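Local coordinates for protein putative oxidoreductase molybdopterin-binding subunit (Sulfolobus tokodaii, PDB 4ZOH) that probably serves as the molybdenum-cofactor-binding, catalytic subunit of an oxidoreductase of the xanthine dehydrogenase and aldehyde oxidase family, carrying a pterin cytosine dinucleotide, at residues A[40-45]-A[74-79]; A[133-138]-A[374-379]; A[146-151]-A[265-270]; A[218-223]-A[285-290]; A[422-427]-A[434-439]. All coordinates share one frame; numbering follows the deposited sequence.

Interaction 1 of 5, residues A[40-45]-A[74-79]; sequences KYPHAR and TYVGQP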
# COMPACT_ATOMS: atom_id res chain seq x y z
N LYS A 40 -12.92 -6.71 32.17
CA LYS A 40 -14.33 -7.06 32.40
C LYS A 40 -14.86 -6.47 33.70
O LYS A 40 -16.02 -6.63 34.01
CB LYS A 40 -14.56 -8.55 32.31
CG LYS A 40 -13.91 -9.28 33.46
CD LYS A 40 -14.71 -10.55 33.80
CE LYS A 40 -13.92 -11.81 33.56
NZ LYS A 40 -14.82 -13.01 33.47
N TYR A 41 -14.04 -5.71 34.43
CA TYR A 41 -14.49 -5.09 35.70
C TYR A 41 -14.31 -3.59 35.72
O TYR A 41 -13.40 -3.06 35.07
CB TYR A 41 -13.72 -5.69 36.89
CG TYR A 41 -14.08 -7.15 37.16
CD1 TYR A 41 -15.36 -7.50 37.63
CD2 TYR A 41 -13.13 -8.19 36.97
CE1 TYR A 41 -15.67 -8.84 37.88
CE2 TYR A 41 -13.44 -9.53 37.22
CZ TYR A 41 -14.70 -9.84 37.70
OH TYR A 41 -15.05 -11.14 37.94
N PRO A 42 -15.20 -2.88 36.46
CA PRO A 42 -15.09 -1.42 36.57
C PRO A 42 -13.86 -0.92 37.30
O PRO A 42 -13.35 0.20 37.01
CB PRO A 42 -16.37 -1.02 37.33
CG PRO A 42 -16.94 -2.30 37.88
CD PRO A 42 -16.49 -3.40 36.99
N HIS A 43 -13.39 -1.71 38.27
CA HIS A 43 -12.22 -1.32 39.10
C HIS A 43 -11.58 -2.55 39.72
O HIS A 43 -12.23 -3.32 40.44
CB HIS A 43 -12.57 -0.33 40.21
CG HIS A 43 -11.39 0.44 40.75
ND1 HIS A 43 -11.46 1.22 41.90
CD2 HIS A 43 -10.12 0.52 40.32
CE1 HIS A 43 -10.30 1.81 42.10
NE2 HIS A 43 -9.46 1.40 41.16
N ALA A 44 -10.32 -2.80 39.36
CA ALA A 44 -9.63 -4.04 39.72
C ALA A 44 -8.14 -3.87 39.64
O ALA A 44 -7.62 -3.06 38.82
CB ALA A 44 -10.05 -5.24 38.88
N ARG A 45 -7.47 -4.61 40.53
CA ARG A 45 -6.03 -4.85 40.32
C ARG A 45 -5.89 -5.98 39.36
O ARG A 45 -6.73 -6.89 39.35
CB ARG A 45 -5.25 -5.06 41.63
CG ARG A 45 -4.94 -3.68 42.16
CD ARG A 45 -3.93 -3.69 43.28
NE ARG A 45 -3.91 -2.38 43.92
CZ ARG A 45 -4.68 -2.02 44.94
NH1 ARG A 45 -5.60 -2.85 45.49
NH2 ARG A 45 -4.54 -0.77 45.40
N THR A 74 -9.41 0.82 35.56
CA THR A 74 -10.42 1.74 36.00
C THR A 74 -11.78 1.84 35.25
O THR A 74 -12.56 2.75 35.57
CB THR A 74 -9.86 3.13 36.13
OG1 THR A 74 -9.18 3.46 34.91
CG2 THR A 74 -8.86 3.21 37.32
N TYR A 75 -12.06 0.92 34.30
CA TYR A 75 -13.37 0.88 33.60
C TYR A 75 -13.48 -0.38 32.80
O TYR A 75 -12.47 -0.82 32.22
CB TYR A 75 -13.61 2.14 32.69
CG TYR A 75 -12.60 2.44 31.61
CD1 TYR A 75 -12.86 2.08 30.27
CD2 TYR A 75 -11.37 3.05 31.89
CE1 TYR A 75 -11.95 2.36 29.26
CE2 TYR A 75 -10.46 3.33 30.89
CZ TYR A 75 -10.77 2.98 29.55
OH TYR A 75 -9.87 3.27 28.51
N VAL A 76 -14.65 -0.99 32.79
CA VAL A 76 -14.99 -2.02 31.81
C VAL A 76 -14.70 -1.44 30.40
O VAL A 76 -15.04 -0.25 30.11
CB VAL A 76 -16.42 -2.43 31.94
CG1 VAL A 76 -16.79 -3.61 31.01
CG2 VAL A 76 -16.68 -2.79 33.39
N GLY A 77 -13.95 -2.22 29.61
CA GLY A 77 -13.54 -1.82 28.26
C GLY A 77 -12.12 -1.29 28.19
O GLY A 77 -11.61 -1.05 27.07
N GLN A 78 -11.47 -1.07 29.36
CA GLN A 78 -10.09 -0.59 29.32
C GLN A 78 -9.17 -1.68 28.76
O GLN A 78 -9.29 -2.84 29.13
CB GLN A 78 -9.57 -0.09 30.64
CG GLN A 78 -8.28 0.76 30.51
CD GLN A 78 -7.80 1.18 31.89
OE1 GLN A 78 -8.23 0.58 32.85
NE2 GLN A 78 -6.98 2.23 32.00
N PRO A 79 -8.29 -1.30 27.82
CA PRO A 79 -7.24 -2.26 27.43
C PRO A 79 -6.27 -2.65 28.60
O PRO A 79 -5.69 -1.76 29.31
CB PRO A 79 -6.48 -1.52 26.30
CG PRO A 79 -7.32 -0.37 25.90
CD PRO A 79 -8.15 0.01 27.12
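The carbonyl O of Lys-40 lies against the CG2 methyl of Val-76 at 3.9 Å, where the 40-45 segment first meets the loop leading into strand 79-85. At Tyr-41 the backbone, not the ring, makes the contact. Val-76 keeps CG1 anti to its own nitrogen (chi1 -174°), which turns the other methyl, CG2, onto the Tyr-41 to Pro-42 peptide, 3.4 Å from Pro-42 N. Tyr-41 O is 3.3 Å from Val-76 N, but the angle is too poor for a hydrogen bond; the carbonyl is instead hydrogen-bonded to the Ser-39 hydroxyl. The phenol ring packs edge-to-face with Tyr-102. Pro-42 then lies alongside Val-76, both side chains pointing the same way, with CD 3.7 Å from Val-76 CG2.

The facing loop holds its own shape. A type II beta turn runs from Tyr-75 to Gln-78, closed by Gln-78 N to Tyr-75 O at 3.0 Å, and Gly-77 takes the positive phi of 100° that this turn favours. Gln-78 also reaches back with OE1 to accept from Thr-74 N at 3.0 Å, while its CB sits over the centre of the Tyr-75 ring. Both segments belong to the a/b hammerhead domain of the aldehyde oxidase and xanthine dehydrogenase family.

His-43 follows, its CD2 approaching Thr-74 CG2 obliquely at 4.2 Å. The two ring nitrogens are engaged elsewhere, NE2 with the Glu-72 carboxylate and ND1 with the carbonyl of Asp-106. At Ala-44 strand 44-48 begins, hydrogen-bonding through its backbone to Thr-73, directly before the 74-79 segment.

Interaction 2 of 5, residues A[133-138]-A[374-379]; sequences ERWKGG and NIFGVT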
# COMPACT_ATOMS: atom_id res chain seq x y z
N GLU A 133 -14.84 24.76 39.71
CA GLU A 133 -14.81 26.21 39.72
C GLU A 133 -16.26 26.70 39.79
O GLU A 133 -17.16 26.10 39.17
CB GLU A 133 -14.15 26.82 38.46
CG GLU A 133 -12.60 26.81 38.24
CD GLU A 133 -11.68 26.77 39.50
OE1 GLU A 133 -11.83 27.55 40.47
OE2 GLU A 133 -10.75 25.94 39.52
N ARG A 134 -16.47 27.81 40.50
CA ARG A 134 -17.76 28.46 40.67
C ARG A 134 -17.80 29.51 39.61
O ARG A 134 -16.91 30.33 39.52
CB ARG A 134 -17.83 29.04 42.11
CG ARG A 134 -19.15 29.66 42.53
CD ARG A 134 -19.43 29.47 44.01
NE ARG A 134 -20.87 29.24 44.16
CZ ARG A 134 -21.43 28.22 44.79
NH1 ARG A 134 -20.72 27.30 45.42
NH2 ARG A 134 -22.75 28.11 44.81
N TRP A 135 -18.80 29.48 38.74
CA TRP A 135 -18.90 30.47 37.67
C TRP A 135 -19.92 31.54 38.06
O TRP A 135 -21.08 31.21 38.28
CB TRP A 135 -19.34 29.80 36.34
CG TRP A 135 -18.22 28.99 35.66
CD1 TRP A 135 -17.58 27.87 36.17
CD2 TRP A 135 -17.64 29.24 34.37
NE1 TRP A 135 -16.62 27.45 35.29
CE2 TRP A 135 -16.64 28.26 34.17
CE3 TRP A 135 -17.87 30.20 33.36
CZ2 TRP A 135 -15.85 28.22 33.00
CZ3 TRP A 135 -17.11 30.17 32.22
CH2 TRP A 135 -16.10 29.18 32.04
N LYS A 136 -19.50 32.81 37.98
CA LYS A 136 -20.26 33.94 38.45
C LYS A 136 -20.21 35.00 37.41
O LYS A 136 -19.16 35.29 36.83
CB LYS A 136 -19.69 34.50 39.80
CG LYS A 136 -19.92 33.62 41.03
CD LYS A 136 -19.21 34.12 42.31
CE LYS A 136 -19.57 33.21 43.49
NZ LYS A 136 -19.15 33.69 44.86
N GLY A 137 -21.34 35.65 37.22
CA GLY A 137 -21.34 36.82 36.36
C GLY A 137 -22.55 37.69 36.63
O GLY A 137 -23.56 37.22 37.23
N GLY A 138 -22.42 38.95 36.18
CA GLY A 138 -23.47 39.95 36.37
C GLY A 138 -23.73 40.12 37.86
O GLY A 138 -22.79 40.16 38.63
N ASN A 374 -22.02 38.04 26.84
CA ASN A 374 -22.85 37.37 27.85
C ASN A 374 -22.22 37.48 29.26
O ASN A 374 -21.09 37.93 29.43
CB ASN A 374 -23.27 35.92 27.42
CG ASN A 374 -22.29 34.78 27.85
OD1 ASN A 374 -21.29 34.98 28.54
ND2 ASN A 374 -22.58 33.55 27.39
N ILE A 375 -22.98 36.99 30.22
CA ILE A 375 -22.74 37.11 31.62
C ILE A 375 -21.46 36.38 32.04
O ILE A 375 -20.80 36.79 33.04
CB ILE A 375 -24.03 36.68 32.36
CG1 ILE A 375 -24.44 37.67 33.42
CG2 ILE A 375 -23.98 35.28 32.96
CD1 ILE A 375 -24.57 39.09 32.94
N PHE A 376 -21.10 35.32 31.29
CA PHE A 376 -19.93 34.53 31.61
C PHE A 376 -18.78 34.87 30.70
O PHE A 376 -17.85 34.07 30.54
CB PHE A 376 -20.24 33.03 31.59
CG PHE A 376 -21.04 32.55 32.77
CD1 PHE A 376 -20.86 33.11 34.04
CD2 PHE A 376 -21.95 31.48 32.64
CE1 PHE A 376 -21.59 32.63 35.14
CE2 PHE A 376 -22.70 31.01 33.72
CZ PHE A 376 -22.50 31.58 34.98
N GLY A 377 -18.88 36.02 30.04
CA GLY A 377 -17.80 36.57 29.24
C GLY A 377 -17.71 36.15 27.77
O GLY A 377 -16.75 36.51 27.09
N VAL A 378 -18.70 35.40 27.25
CA VAL A 378 -18.64 35.02 25.80
C VAL A 378 -19.11 36.22 24.95
O VAL A 378 -20.23 36.69 25.10
CB VAL A 378 -19.55 33.83 25.48
CG1 VAL A 378 -19.25 33.31 24.07
CG2 VAL A 378 -19.41 32.76 26.54
N THR A 379 -18.27 36.69 24.06
CA THR A 379 -18.71 37.71 23.12
C THR A 379 -19.37 37.11 21.85
O THR A 379 -18.74 36.43 21.04
CB THR A 379 -17.55 38.62 22.73
OG1 THR A 379 -17.12 39.30 23.92
CG2 THR A 379 -17.97 39.69 21.67
O HOH W 1 -20.74 39.29 34.04
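Gly-137, on the outermost strand 129-138, and Ile-375, in a type I beta turn spanning Asn-374 to Gly-377, bring their CA atoms within 5.0 Å without a direct hydrogen bond. Instead Gly-137 CA offers a CA-H...O contact to Ile-375 O at 3.4 Å, with 155° at the hydrogen. A water accepts from Gly-138 N and donates to the same Ile-375 O, each at 2.7 Å.

Phe-376 buries the largest area in the contact. With CG beside its backbone nitrogen (chi1 -74°), the ring lies across the strand and brings CE1 to 3.5 Å from Trp-135 O. The Trp-135 six-membered ring turns its edge toward one face of the phenyl, a T-shaped pair with centroids 5.7 Å apart and planes at 80°. Trp-135 CB sits over that ring in a CH-pi contact, 4.1 Å from the centroid, and Ile-375 CG2 covers the opposite face. Ile-375 CD1 rests 3.7 Å from Gly-138 CA. Within the turn, Asn-374 OD1 accepts from Phe-376 N at 2.8 Å, an Asx turn, and from Val-378 N on the other face of its amide. Val-302 of helix 288-304 touches both aromatic rings.

The join is therefore chiefly apolar, with one water linking the backbones, and its closeness suits glycine: a CB on Gly-137 would run into Ile-375 O.

Interaction 3 of 5, residues A[146-151]-A[265-270]; sequences EADLTI and AVKKDG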
# COMPACT_ATOMS: atom_id res chain seq x y z
N GLU A 146 -35.10 40.93 43.00
CA GLU A 146 -36.14 41.42 42.07
C GLU A 146 -37.14 40.40 41.48
O GLU A 146 -38.00 40.79 40.70
CB GLU A 146 -35.46 42.12 40.89
CG GLU A 146 -34.75 43.42 41.21
CD GLU A 146 -34.04 44.02 40.00
OE1 GLU A 146 -33.86 43.33 38.96
OE2 GLU A 146 -33.65 45.21 40.08
N ALA A 147 -37.04 39.13 41.84
CA ALA A 147 -37.83 38.08 41.19
C ALA A 147 -39.15 37.98 41.85
O ALA A 147 -39.22 38.08 43.07
CB ALA A 147 -37.14 36.74 41.31
N ASP A 148 -40.21 37.69 41.08
CA ASP A 148 -41.53 37.47 41.69
C ASP A 148 -41.66 36.04 42.15
O ASP A 148 -42.47 35.72 43.03
CB ASP A 148 -42.69 37.92 40.73
CG ASP A 148 -42.52 39.38 40.28
OD1 ASP A 148 -42.16 40.23 41.14
OD2 ASP A 148 -42.72 39.68 39.08
N LEU A 149 -40.81 35.19 41.58
CA LEU A 149 -40.96 33.75 41.63
C LEU A 149 -39.62 33.09 41.28
O LEU A 149 -38.83 33.61 40.46
CB LEU A 149 -42.00 33.35 40.54
CG LEU A 149 -42.58 31.95 40.66
CD1 LEU A 149 -42.62 31.53 42.13
CD2 LEU A 149 -43.98 31.89 40.06
N THR A 150 -39.41 31.91 41.85
CA THR A 150 -38.33 31.06 41.42
C THR A 150 -38.80 29.66 41.21
O THR A 150 -39.67 29.14 41.94
CB THR A 150 -37.09 31.07 42.40
OG1 THR A 150 -37.41 30.37 43.60
CG2 THR A 150 -36.68 32.44 42.67
N ILE A 151 -38.17 29.02 40.22
CA ILE A 151 -38.50 27.65 39.82
C ILE A 151 -37.26 26.79 39.93
O ILE A 151 -36.21 27.20 39.49
CB ILE A 151 -39.01 27.59 38.31
CG1 ILE A 151 -40.08 28.67 37.97
CG2 ILE A 151 -39.47 26.17 37.90
CD1 ILE A 151 -41.43 28.39 38.55
N ALA A 265 -34.76 32.59 38.43
CA ALA A 265 -35.45 33.73 38.93
C ALA A 265 -36.13 34.50 37.80
O ALA A 265 -35.51 35.05 36.86
CB ALA A 265 -34.48 34.65 39.68
N VAL A 266 -37.46 34.58 37.94
CA VAL A 266 -38.27 35.25 36.94
C VAL A 266 -39.20 36.32 37.49
O VAL A 266 -39.69 36.21 38.64
CB VAL A 266 -39.10 34.22 36.15
CG1 VAL A 266 -38.17 33.18 35.49
CG2 VAL A 266 -40.19 33.56 37.02
N LYS A 267 -39.46 37.33 36.64
CA LYS A 267 -40.71 38.12 36.76
C LYS A 267 -41.93 37.44 36.13
O LYS A 267 -41.84 36.68 35.13
CB LYS A 267 -40.48 39.55 36.32
CG LYS A 267 -40.11 40.37 37.55
CD LYS A 267 -39.29 41.63 37.25
CE LYS A 267 -39.38 42.63 38.40
NZ LYS A 267 -39.03 43.99 37.89
N LYS A 268 -43.09 37.67 36.75
CA LYS A 268 -44.38 37.09 36.28
C LYS A 268 -44.70 37.38 34.80
O LYS A 268 -45.43 36.62 34.18
CB LYS A 268 -45.55 37.57 37.15
CG LYS A 268 -45.52 37.08 38.58
CD LYS A 268 -46.50 35.95 38.78
CE LYS A 268 -47.03 36.05 40.19
NZ LYS A 268 -47.02 34.69 40.77
N ASP A 269 -44.16 38.46 34.24
CA ASP A 269 -44.32 38.72 32.84
C ASP A 269 -43.39 37.88 31.92
O ASP A 269 -43.23 38.21 30.75
CB ASP A 269 -44.20 40.22 32.57
CG ASP A 269 -42.76 40.71 32.54
OD1 ASP A 269 -41.86 39.96 32.99
OD2 ASP A 269 -42.52 41.87 32.06
N GLY A 270 -42.78 36.81 32.46
CA GLY A 270 -41.77 36.02 31.74
C GLY A 270 -40.39 36.60 31.51
O GLY A 270 -39.61 36.03 30.73
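Asp-148 and Leu-149 both face Val-266, forming a classic beta bulge where strand 149-161, at the margin of its five-stranded sheet, pairs antiparallel with strand 254-266. Val-266 O receives two donors: Asp-148 N at 2.9 Å and, weakly, Leu-149 N at 3.3 Å. In return Val-266 N donates to Leu-149 O at 3.0 Å, almost straight at 172°.

From the bulge, the Asp-148 side chain points toward the type I turn that runs from Lys-267 to Gly-270. Its OD2 uses the anti lone pair to accept from Lys-268 N at 3.1 Å, tying the start of the turn to the neighbouring strand. Lys-267 crosses this carboxylate obliquely, CG against OD2. Its chain runs extended beyond CG, so that CE comes within 3.3 Å of Glu-146 O while NZ stays 5.3 Å from Glu-146 OE1, near but not in contact. Were an alanine to replace Lys-267, the methylenes along Asp-148 and Glu-146 would be gone, which would probably open a gap beside the carboxylate and remove a nearby positive charge.

Leu-149 and Val-266 share one face of the sheet, which meets Val-350 of helix 336-353 at Val-266. Thr-150 and Ala-265 lie on the other face, against Phe-144 of helix 140-145, and the Thr-150 hydroxyl is hydrogen-bonded to Glu-263. On the Leu-149 face, CB of that residue touches Val-266 CG2 at 4.0 Å. Next to Ala-265, the small side chain of Ala-147 fits methyl against methyl, with the two CB atoms 3.8 Å apart.

Interaction 4 of 5, residues A[218-223]-A[285-290]; sequences KIIAHP and APYPDA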
# COMPACT_ATOMS: atom_id res chain seq x y z
N LYS A 218 -12.75 10.89 17.43
CA LYS A 218 -11.43 10.56 16.85
C LYS A 218 -10.46 11.78 16.92
O LYS A 218 -9.42 11.84 16.23
CB LYS A 218 -11.56 9.98 15.41
CG LYS A 218 -12.29 8.62 15.36
CD LYS A 218 -12.68 8.17 13.92
CE LYS A 218 -13.57 6.95 13.97
NZ LYS A 218 -13.84 6.45 12.55
N ILE A 219 -10.84 12.78 17.72
CA ILE A 219 -9.89 13.87 17.99
C ILE A 219 -8.66 13.37 18.77
O ILE A 219 -7.52 13.54 18.33
CB ILE A 219 -10.54 15.00 18.82
CG1 ILE A 219 -11.76 15.58 18.08
CG2 ILE A 219 -9.47 16.08 19.15
CD1 ILE A 219 -12.47 16.68 18.91
N ILE A 220 -8.93 12.71 19.90
CA ILE A 220 -7.86 12.29 20.78
C ILE A 220 -7.14 11.10 20.16
O ILE A 220 -7.70 10.41 19.27
CB ILE A 220 -8.42 11.90 22.18
CG1 ILE A 220 -9.30 10.63 22.16
CG2 ILE A 220 -9.15 13.11 22.76
CD1 ILE A 220 -9.71 10.16 23.55
N ALA A 221 -5.90 10.86 20.61
CA ALA A 221 -5.26 9.54 20.38
C ALA A 221 -5.78 8.64 21.45
O ALA A 221 -5.72 8.99 22.63
CB ALA A 221 -3.73 9.65 20.46
N HIS A 222 -6.25 7.50 21.04
CA HIS A 222 -6.76 6.56 21.91
C HIS A 222 -5.69 5.66 22.53
O HIS A 222 -4.65 5.49 21.93
CB HIS A 222 -7.74 5.70 21.14
CG HIS A 222 -9.02 6.43 20.89
ND1 HIS A 222 -10.10 6.30 21.73
CD2 HIS A 222 -9.36 7.34 19.96
CE1 HIS A 222 -11.09 7.07 21.29
NE2 HIS A 222 -10.66 7.73 20.23
N PRO A 223 -6.00 5.01 23.67
CA PRO A 223 -4.94 4.09 24.19
C PRO A 223 -4.41 3.09 23.15
O PRO A 223 -3.18 2.90 23.07
CB PRO A 223 -5.63 3.34 25.35
CG PRO A 223 -6.81 4.22 25.76
CD PRO A 223 -7.27 4.89 24.44
N ALA A 285 -13.34 7.54 33.50
CA ALA A 285 -12.00 7.20 34.10
C ALA A 285 -10.88 8.18 33.77
O ALA A 285 -10.96 8.95 32.79
CB ALA A 285 -11.59 5.76 33.76
N PRO A 286 -9.85 8.26 34.65
CA PRO A 286 -8.84 9.26 34.32
C PRO A 286 -7.93 8.82 33.13
O PRO A 286 -6.91 8.27 33.35
CB PRO A 286 -8.01 9.39 35.62
CG PRO A 286 -8.36 8.16 36.44
CD PRO A 286 -9.62 7.56 35.94
N TYR A 287 -8.28 9.10 31.88
CA TYR A 287 -7.35 8.94 30.79
C TYR A 287 -7.01 10.35 30.43
O TYR A 287 -7.89 11.11 30.09
CB TYR A 287 -7.98 8.11 29.65
CG TYR A 287 -7.17 8.08 28.34
CD1 TYR A 287 -5.82 7.70 28.35
CD2 TYR A 287 -7.79 8.35 27.08
CE1 TYR A 287 -5.08 7.61 27.17
CE2 TYR A 287 -7.06 8.29 25.89
CZ TYR A 287 -5.70 7.91 25.94
OH TYR A 287 -4.92 7.82 24.83
N PRO A 288 -5.72 10.73 30.52
CA PRO A 288 -5.46 12.14 30.31
C PRO A 288 -5.96 12.77 28.97
O PRO A 288 -6.47 13.93 28.99
CB PRO A 288 -3.92 12.24 30.43
CG PRO A 288 -3.60 11.12 31.41
CD PRO A 288 -4.49 10.01 30.89
N ASP A 289 -5.78 12.08 27.84
CA ASP A 289 -6.21 12.68 26.50
C ASP A 289 -7.69 12.99 26.47
O ASP A 289 -8.09 14.07 26.09
CB ASP A 289 -5.83 11.79 25.32
CG ASP A 289 -4.36 11.51 25.30
OD1 ASP A 289 -3.66 12.01 24.38
OD2 ASP A 289 -3.92 10.77 26.24
N ALA A 290 -8.49 12.05 26.94
CA ALA A 290 -9.92 12.26 27.03
C ALA A 290 -10.31 13.30 28.08
O ALA A 290 -11.18 14.17 27.82
CB ALA A 290 -10.60 10.95 27.30
O HOH W 2 -5.08 13.03 22.39
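Tyr-287 OH donates a short hydrogen bond of 2.6 Å to Ala-221 O, approaching with a tilt of 32° from the carbonyl plane. The tyrosine reaches it because CG is anti to the backbone nitrogen (chi1 170°), carrying the ring across to the 218-223 loop. There the ring is clamped. Pro-223 CG lies over one face in a CH-pi contact, 4.0 Å from the centroid, and Asp-289 N sits over the centre of the opposite face. At the ring edge Ile-220 CD1 approaches Tyr-287 CE2 to 4.0 Å, and the same methyl touches Ala-290 CB at 3.9 Å.

A water forms a second polar link, accepting from Ala-221 N at 2.9 Å and donating to Asp-289 OD1 at 2.6 Å. Asp-289 OD1 is also hydrogen-bonded to the hydroxyl of Tyr-226.

The side chain of Ile-220 is about 10 Å from the molybdenum atom, consistent with a place close to the active centre for this buried contact. It joins the beginnings of two helices, 223-235 starting at Pro-223 and 288-304 just after Tyr-287, while helix 188-199 packs against Ala-221 through Leu-191 and Asn-194.

Interaction 5 of 5, residues A[422-427]-A[434-439]; sequences VARISV and TLVTGT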
# COMPACT_ATOMS: atom_id res chain seq x y z
N VAL A 422 -3.32 25.81 8.20
CA VAL A 422 -2.35 25.92 7.11
C VAL A 422 -2.97 25.61 5.74
O VAL A 422 -3.91 24.85 5.64
CB VAL A 422 -1.14 24.96 7.43
CG1 VAL A 422 0.02 25.18 6.49
CG2 VAL A 422 -0.69 25.11 8.91
N ALA A 423 -2.42 26.18 4.69
CA ALA A 423 -2.80 25.77 3.34
C ALA A 423 -1.55 25.89 2.51
O ALA A 423 -0.81 26.92 2.66
CB ALA A 423 -3.93 26.69 2.78
N ARG A 424 -1.32 24.91 1.63
CA ARG A 424 -0.24 24.98 0.67
C ARG A 424 -0.87 24.97 -0.73
O ARG A 424 -1.75 24.17 -0.94
CB ARG A 424 0.73 23.77 0.88
CG ARG A 424 1.59 23.38 -0.30
CD ARG A 424 2.52 22.21 -0.03
NE ARG A 424 3.29 21.91 -1.26
CZ ARG A 424 3.41 20.73 -1.86
NH1 ARG A 424 2.87 19.63 -1.35
NH2 ARG A 424 4.12 20.65 -2.96
N ILE A 425 -0.41 25.81 -1.68
CA ILE A 425 -0.85 25.67 -3.06
C ILE A 425 0.38 25.59 -3.95
O ILE A 425 1.30 26.36 -3.79
CB ILE A 425 -1.90 26.78 -3.49
CG1 ILE A 425 -2.59 26.43 -4.78
CG2 ILE A 425 -1.22 28.14 -3.65
CD1 ILE A 425 -3.86 27.30 -5.03
N SER A 426 0.37 24.71 -4.93
CA SER A 426 1.58 24.51 -5.70
C SER A 426 1.30 24.36 -7.18
O SER A 426 0.35 23.66 -7.56
CB SER A 426 2.22 23.23 -5.15
OG SER A 426 3.34 22.89 -5.88
N VAL A 427 2.16 24.87 -8.05
CA VAL A 427 1.91 24.73 -9.49
C VAL A 427 3.05 24.06 -10.18
O VAL A 427 4.21 24.50 -10.04
CB VAL A 427 1.64 26.12 -10.16
CG1 VAL A 427 1.32 25.96 -11.65
CG2 VAL A 427 0.53 26.86 -9.39
N THR A 434 -2.31 22.09 -7.33
CA THR A 434 -2.76 21.31 -6.17
C THR A 434 -2.80 22.20 -4.95
O THR A 434 -1.87 22.94 -4.67
CB THR A 434 -1.81 20.09 -5.90
OG1 THR A 434 -1.54 19.47 -7.16
CG2 THR A 434 -2.46 19.02 -4.93
N LEU A 435 -3.94 22.14 -4.28
CA LEU A 435 -4.18 22.81 -3.05
C LEU A 435 -4.16 21.76 -1.92
O LEU A 435 -4.83 20.75 -2.01
CB LEU A 435 -5.56 23.51 -3.10
CG LEU A 435 -6.04 24.11 -1.79
CD1 LEU A 435 -5.24 25.38 -1.50
CD2 LEU A 435 -7.52 24.43 -1.93
N VAL A 436 -3.41 22.02 -0.84
CA VAL A 436 -3.40 21.11 0.32
C VAL A 436 -3.90 21.88 1.53
O VAL A 436 -3.55 23.08 1.73
CB VAL A 436 -1.99 20.48 0.57
CG1 VAL A 436 -2.08 19.39 1.64
CG2 VAL A 436 -1.35 19.96 -0.72
N THR A 437 -4.80 21.26 2.30
CA THR A 437 -5.27 21.89 3.56
C THR A 437 -4.64 21.18 4.77
O THR A 437 -4.44 19.98 4.68
CB THR A 437 -6.79 21.87 3.66
OG1 THR A 437 -7.16 22.41 4.91
CG2 THR A 437 -7.45 20.43 3.53
N GLY A 438 -4.34 21.91 5.87
CA GLY A 438 -3.85 21.29 7.10
C GLY A 438 -5.01 20.78 7.96
O GLY A 438 -4.79 20.04 8.97
N THR A 439 -6.24 21.09 7.56
CA THR A 439 -7.41 20.45 8.24
C THR A 439 -7.51 18.94 7.86
O THR A 439 -6.66 18.41 7.12
CB THR A 439 -8.72 21.18 7.93
OG1 THR A 439 -8.99 21.11 6.52
CG2 THR A 439 -8.56 22.67 8.37
O HOH W 3 -6.54 25.02 5.18
O HOH W 4 0.41 20.68 -8.43
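Arg-424 and Val-436 form a hydrogen-bonded antiparallel pair at the middle of a beta hairpin, with Arg-424 N to Val-436 O at 2.9 Å and the nearly straight return bond, Val-436 N to Arg-424 O, at 2.7 Å. Ser-426 and Thr-434 make a second such pair, and beyond the strand end Gly-438 N donates to Val-422 O at 3.0 Å. Where Ala-423 pairs with Thr-437 without hydrogen bonds, Ala-423 CA makes a CA-H...O contact of 3.2 Å to Val-436 O.

Water and hydroxyl bonds extend this pairing. Thr-437 holds OG1 anti to its backbone nitrogen (chi1 177°), where it meets a water that donates to Val-422 O and accepts from OG1, both at 2.7 Å; OG1 also accepts from Thr-439 OG1 at 2.8 Å. A valine at Thr-437 would have no hydroxyl, and the water and the Thr-439 hydroxyl would probably each be left short of a partner.

Between the two strands, apolar side chains meet at Ile-425 CB and Leu-435 CD1, 4.1 Å apart. The charged Arg-424 projects from the other face, in a salt bridge with Asp-553 and hydrogen-bonded to Glu-473 O of the second subunit.

The hairpin forms the two inner strands of a four-stranded sheet, flanked by strands 465-468 and 553-559. Helices 446-458 and 486-512 cover the face bearing Ile-425 and Leu-435.

In the fold
From the N terminus, interaction 1 closes a short loop within the hammerhead domain before any other contact opens. Interaction 2 then spans a long excursion, joining strand 129-138 to the loop before strand 379-380, and both interactions 3 and 4 are nested inside it. Those two cross, their segments alternating along the chain, although their centres are 43 Å apart. Interaction 3 lies at the far edge of the sheet that interaction 2 also reaches. Interaction 4 touches interaction 1, with Ala-285 packed on Tyr-75, and so links hammerhead and first cofactor-binding ranges. Interaction 5 follows as a local hairpin in the second cofactor-binding range, about 11 Å from interaction 4 at their nearest atoms.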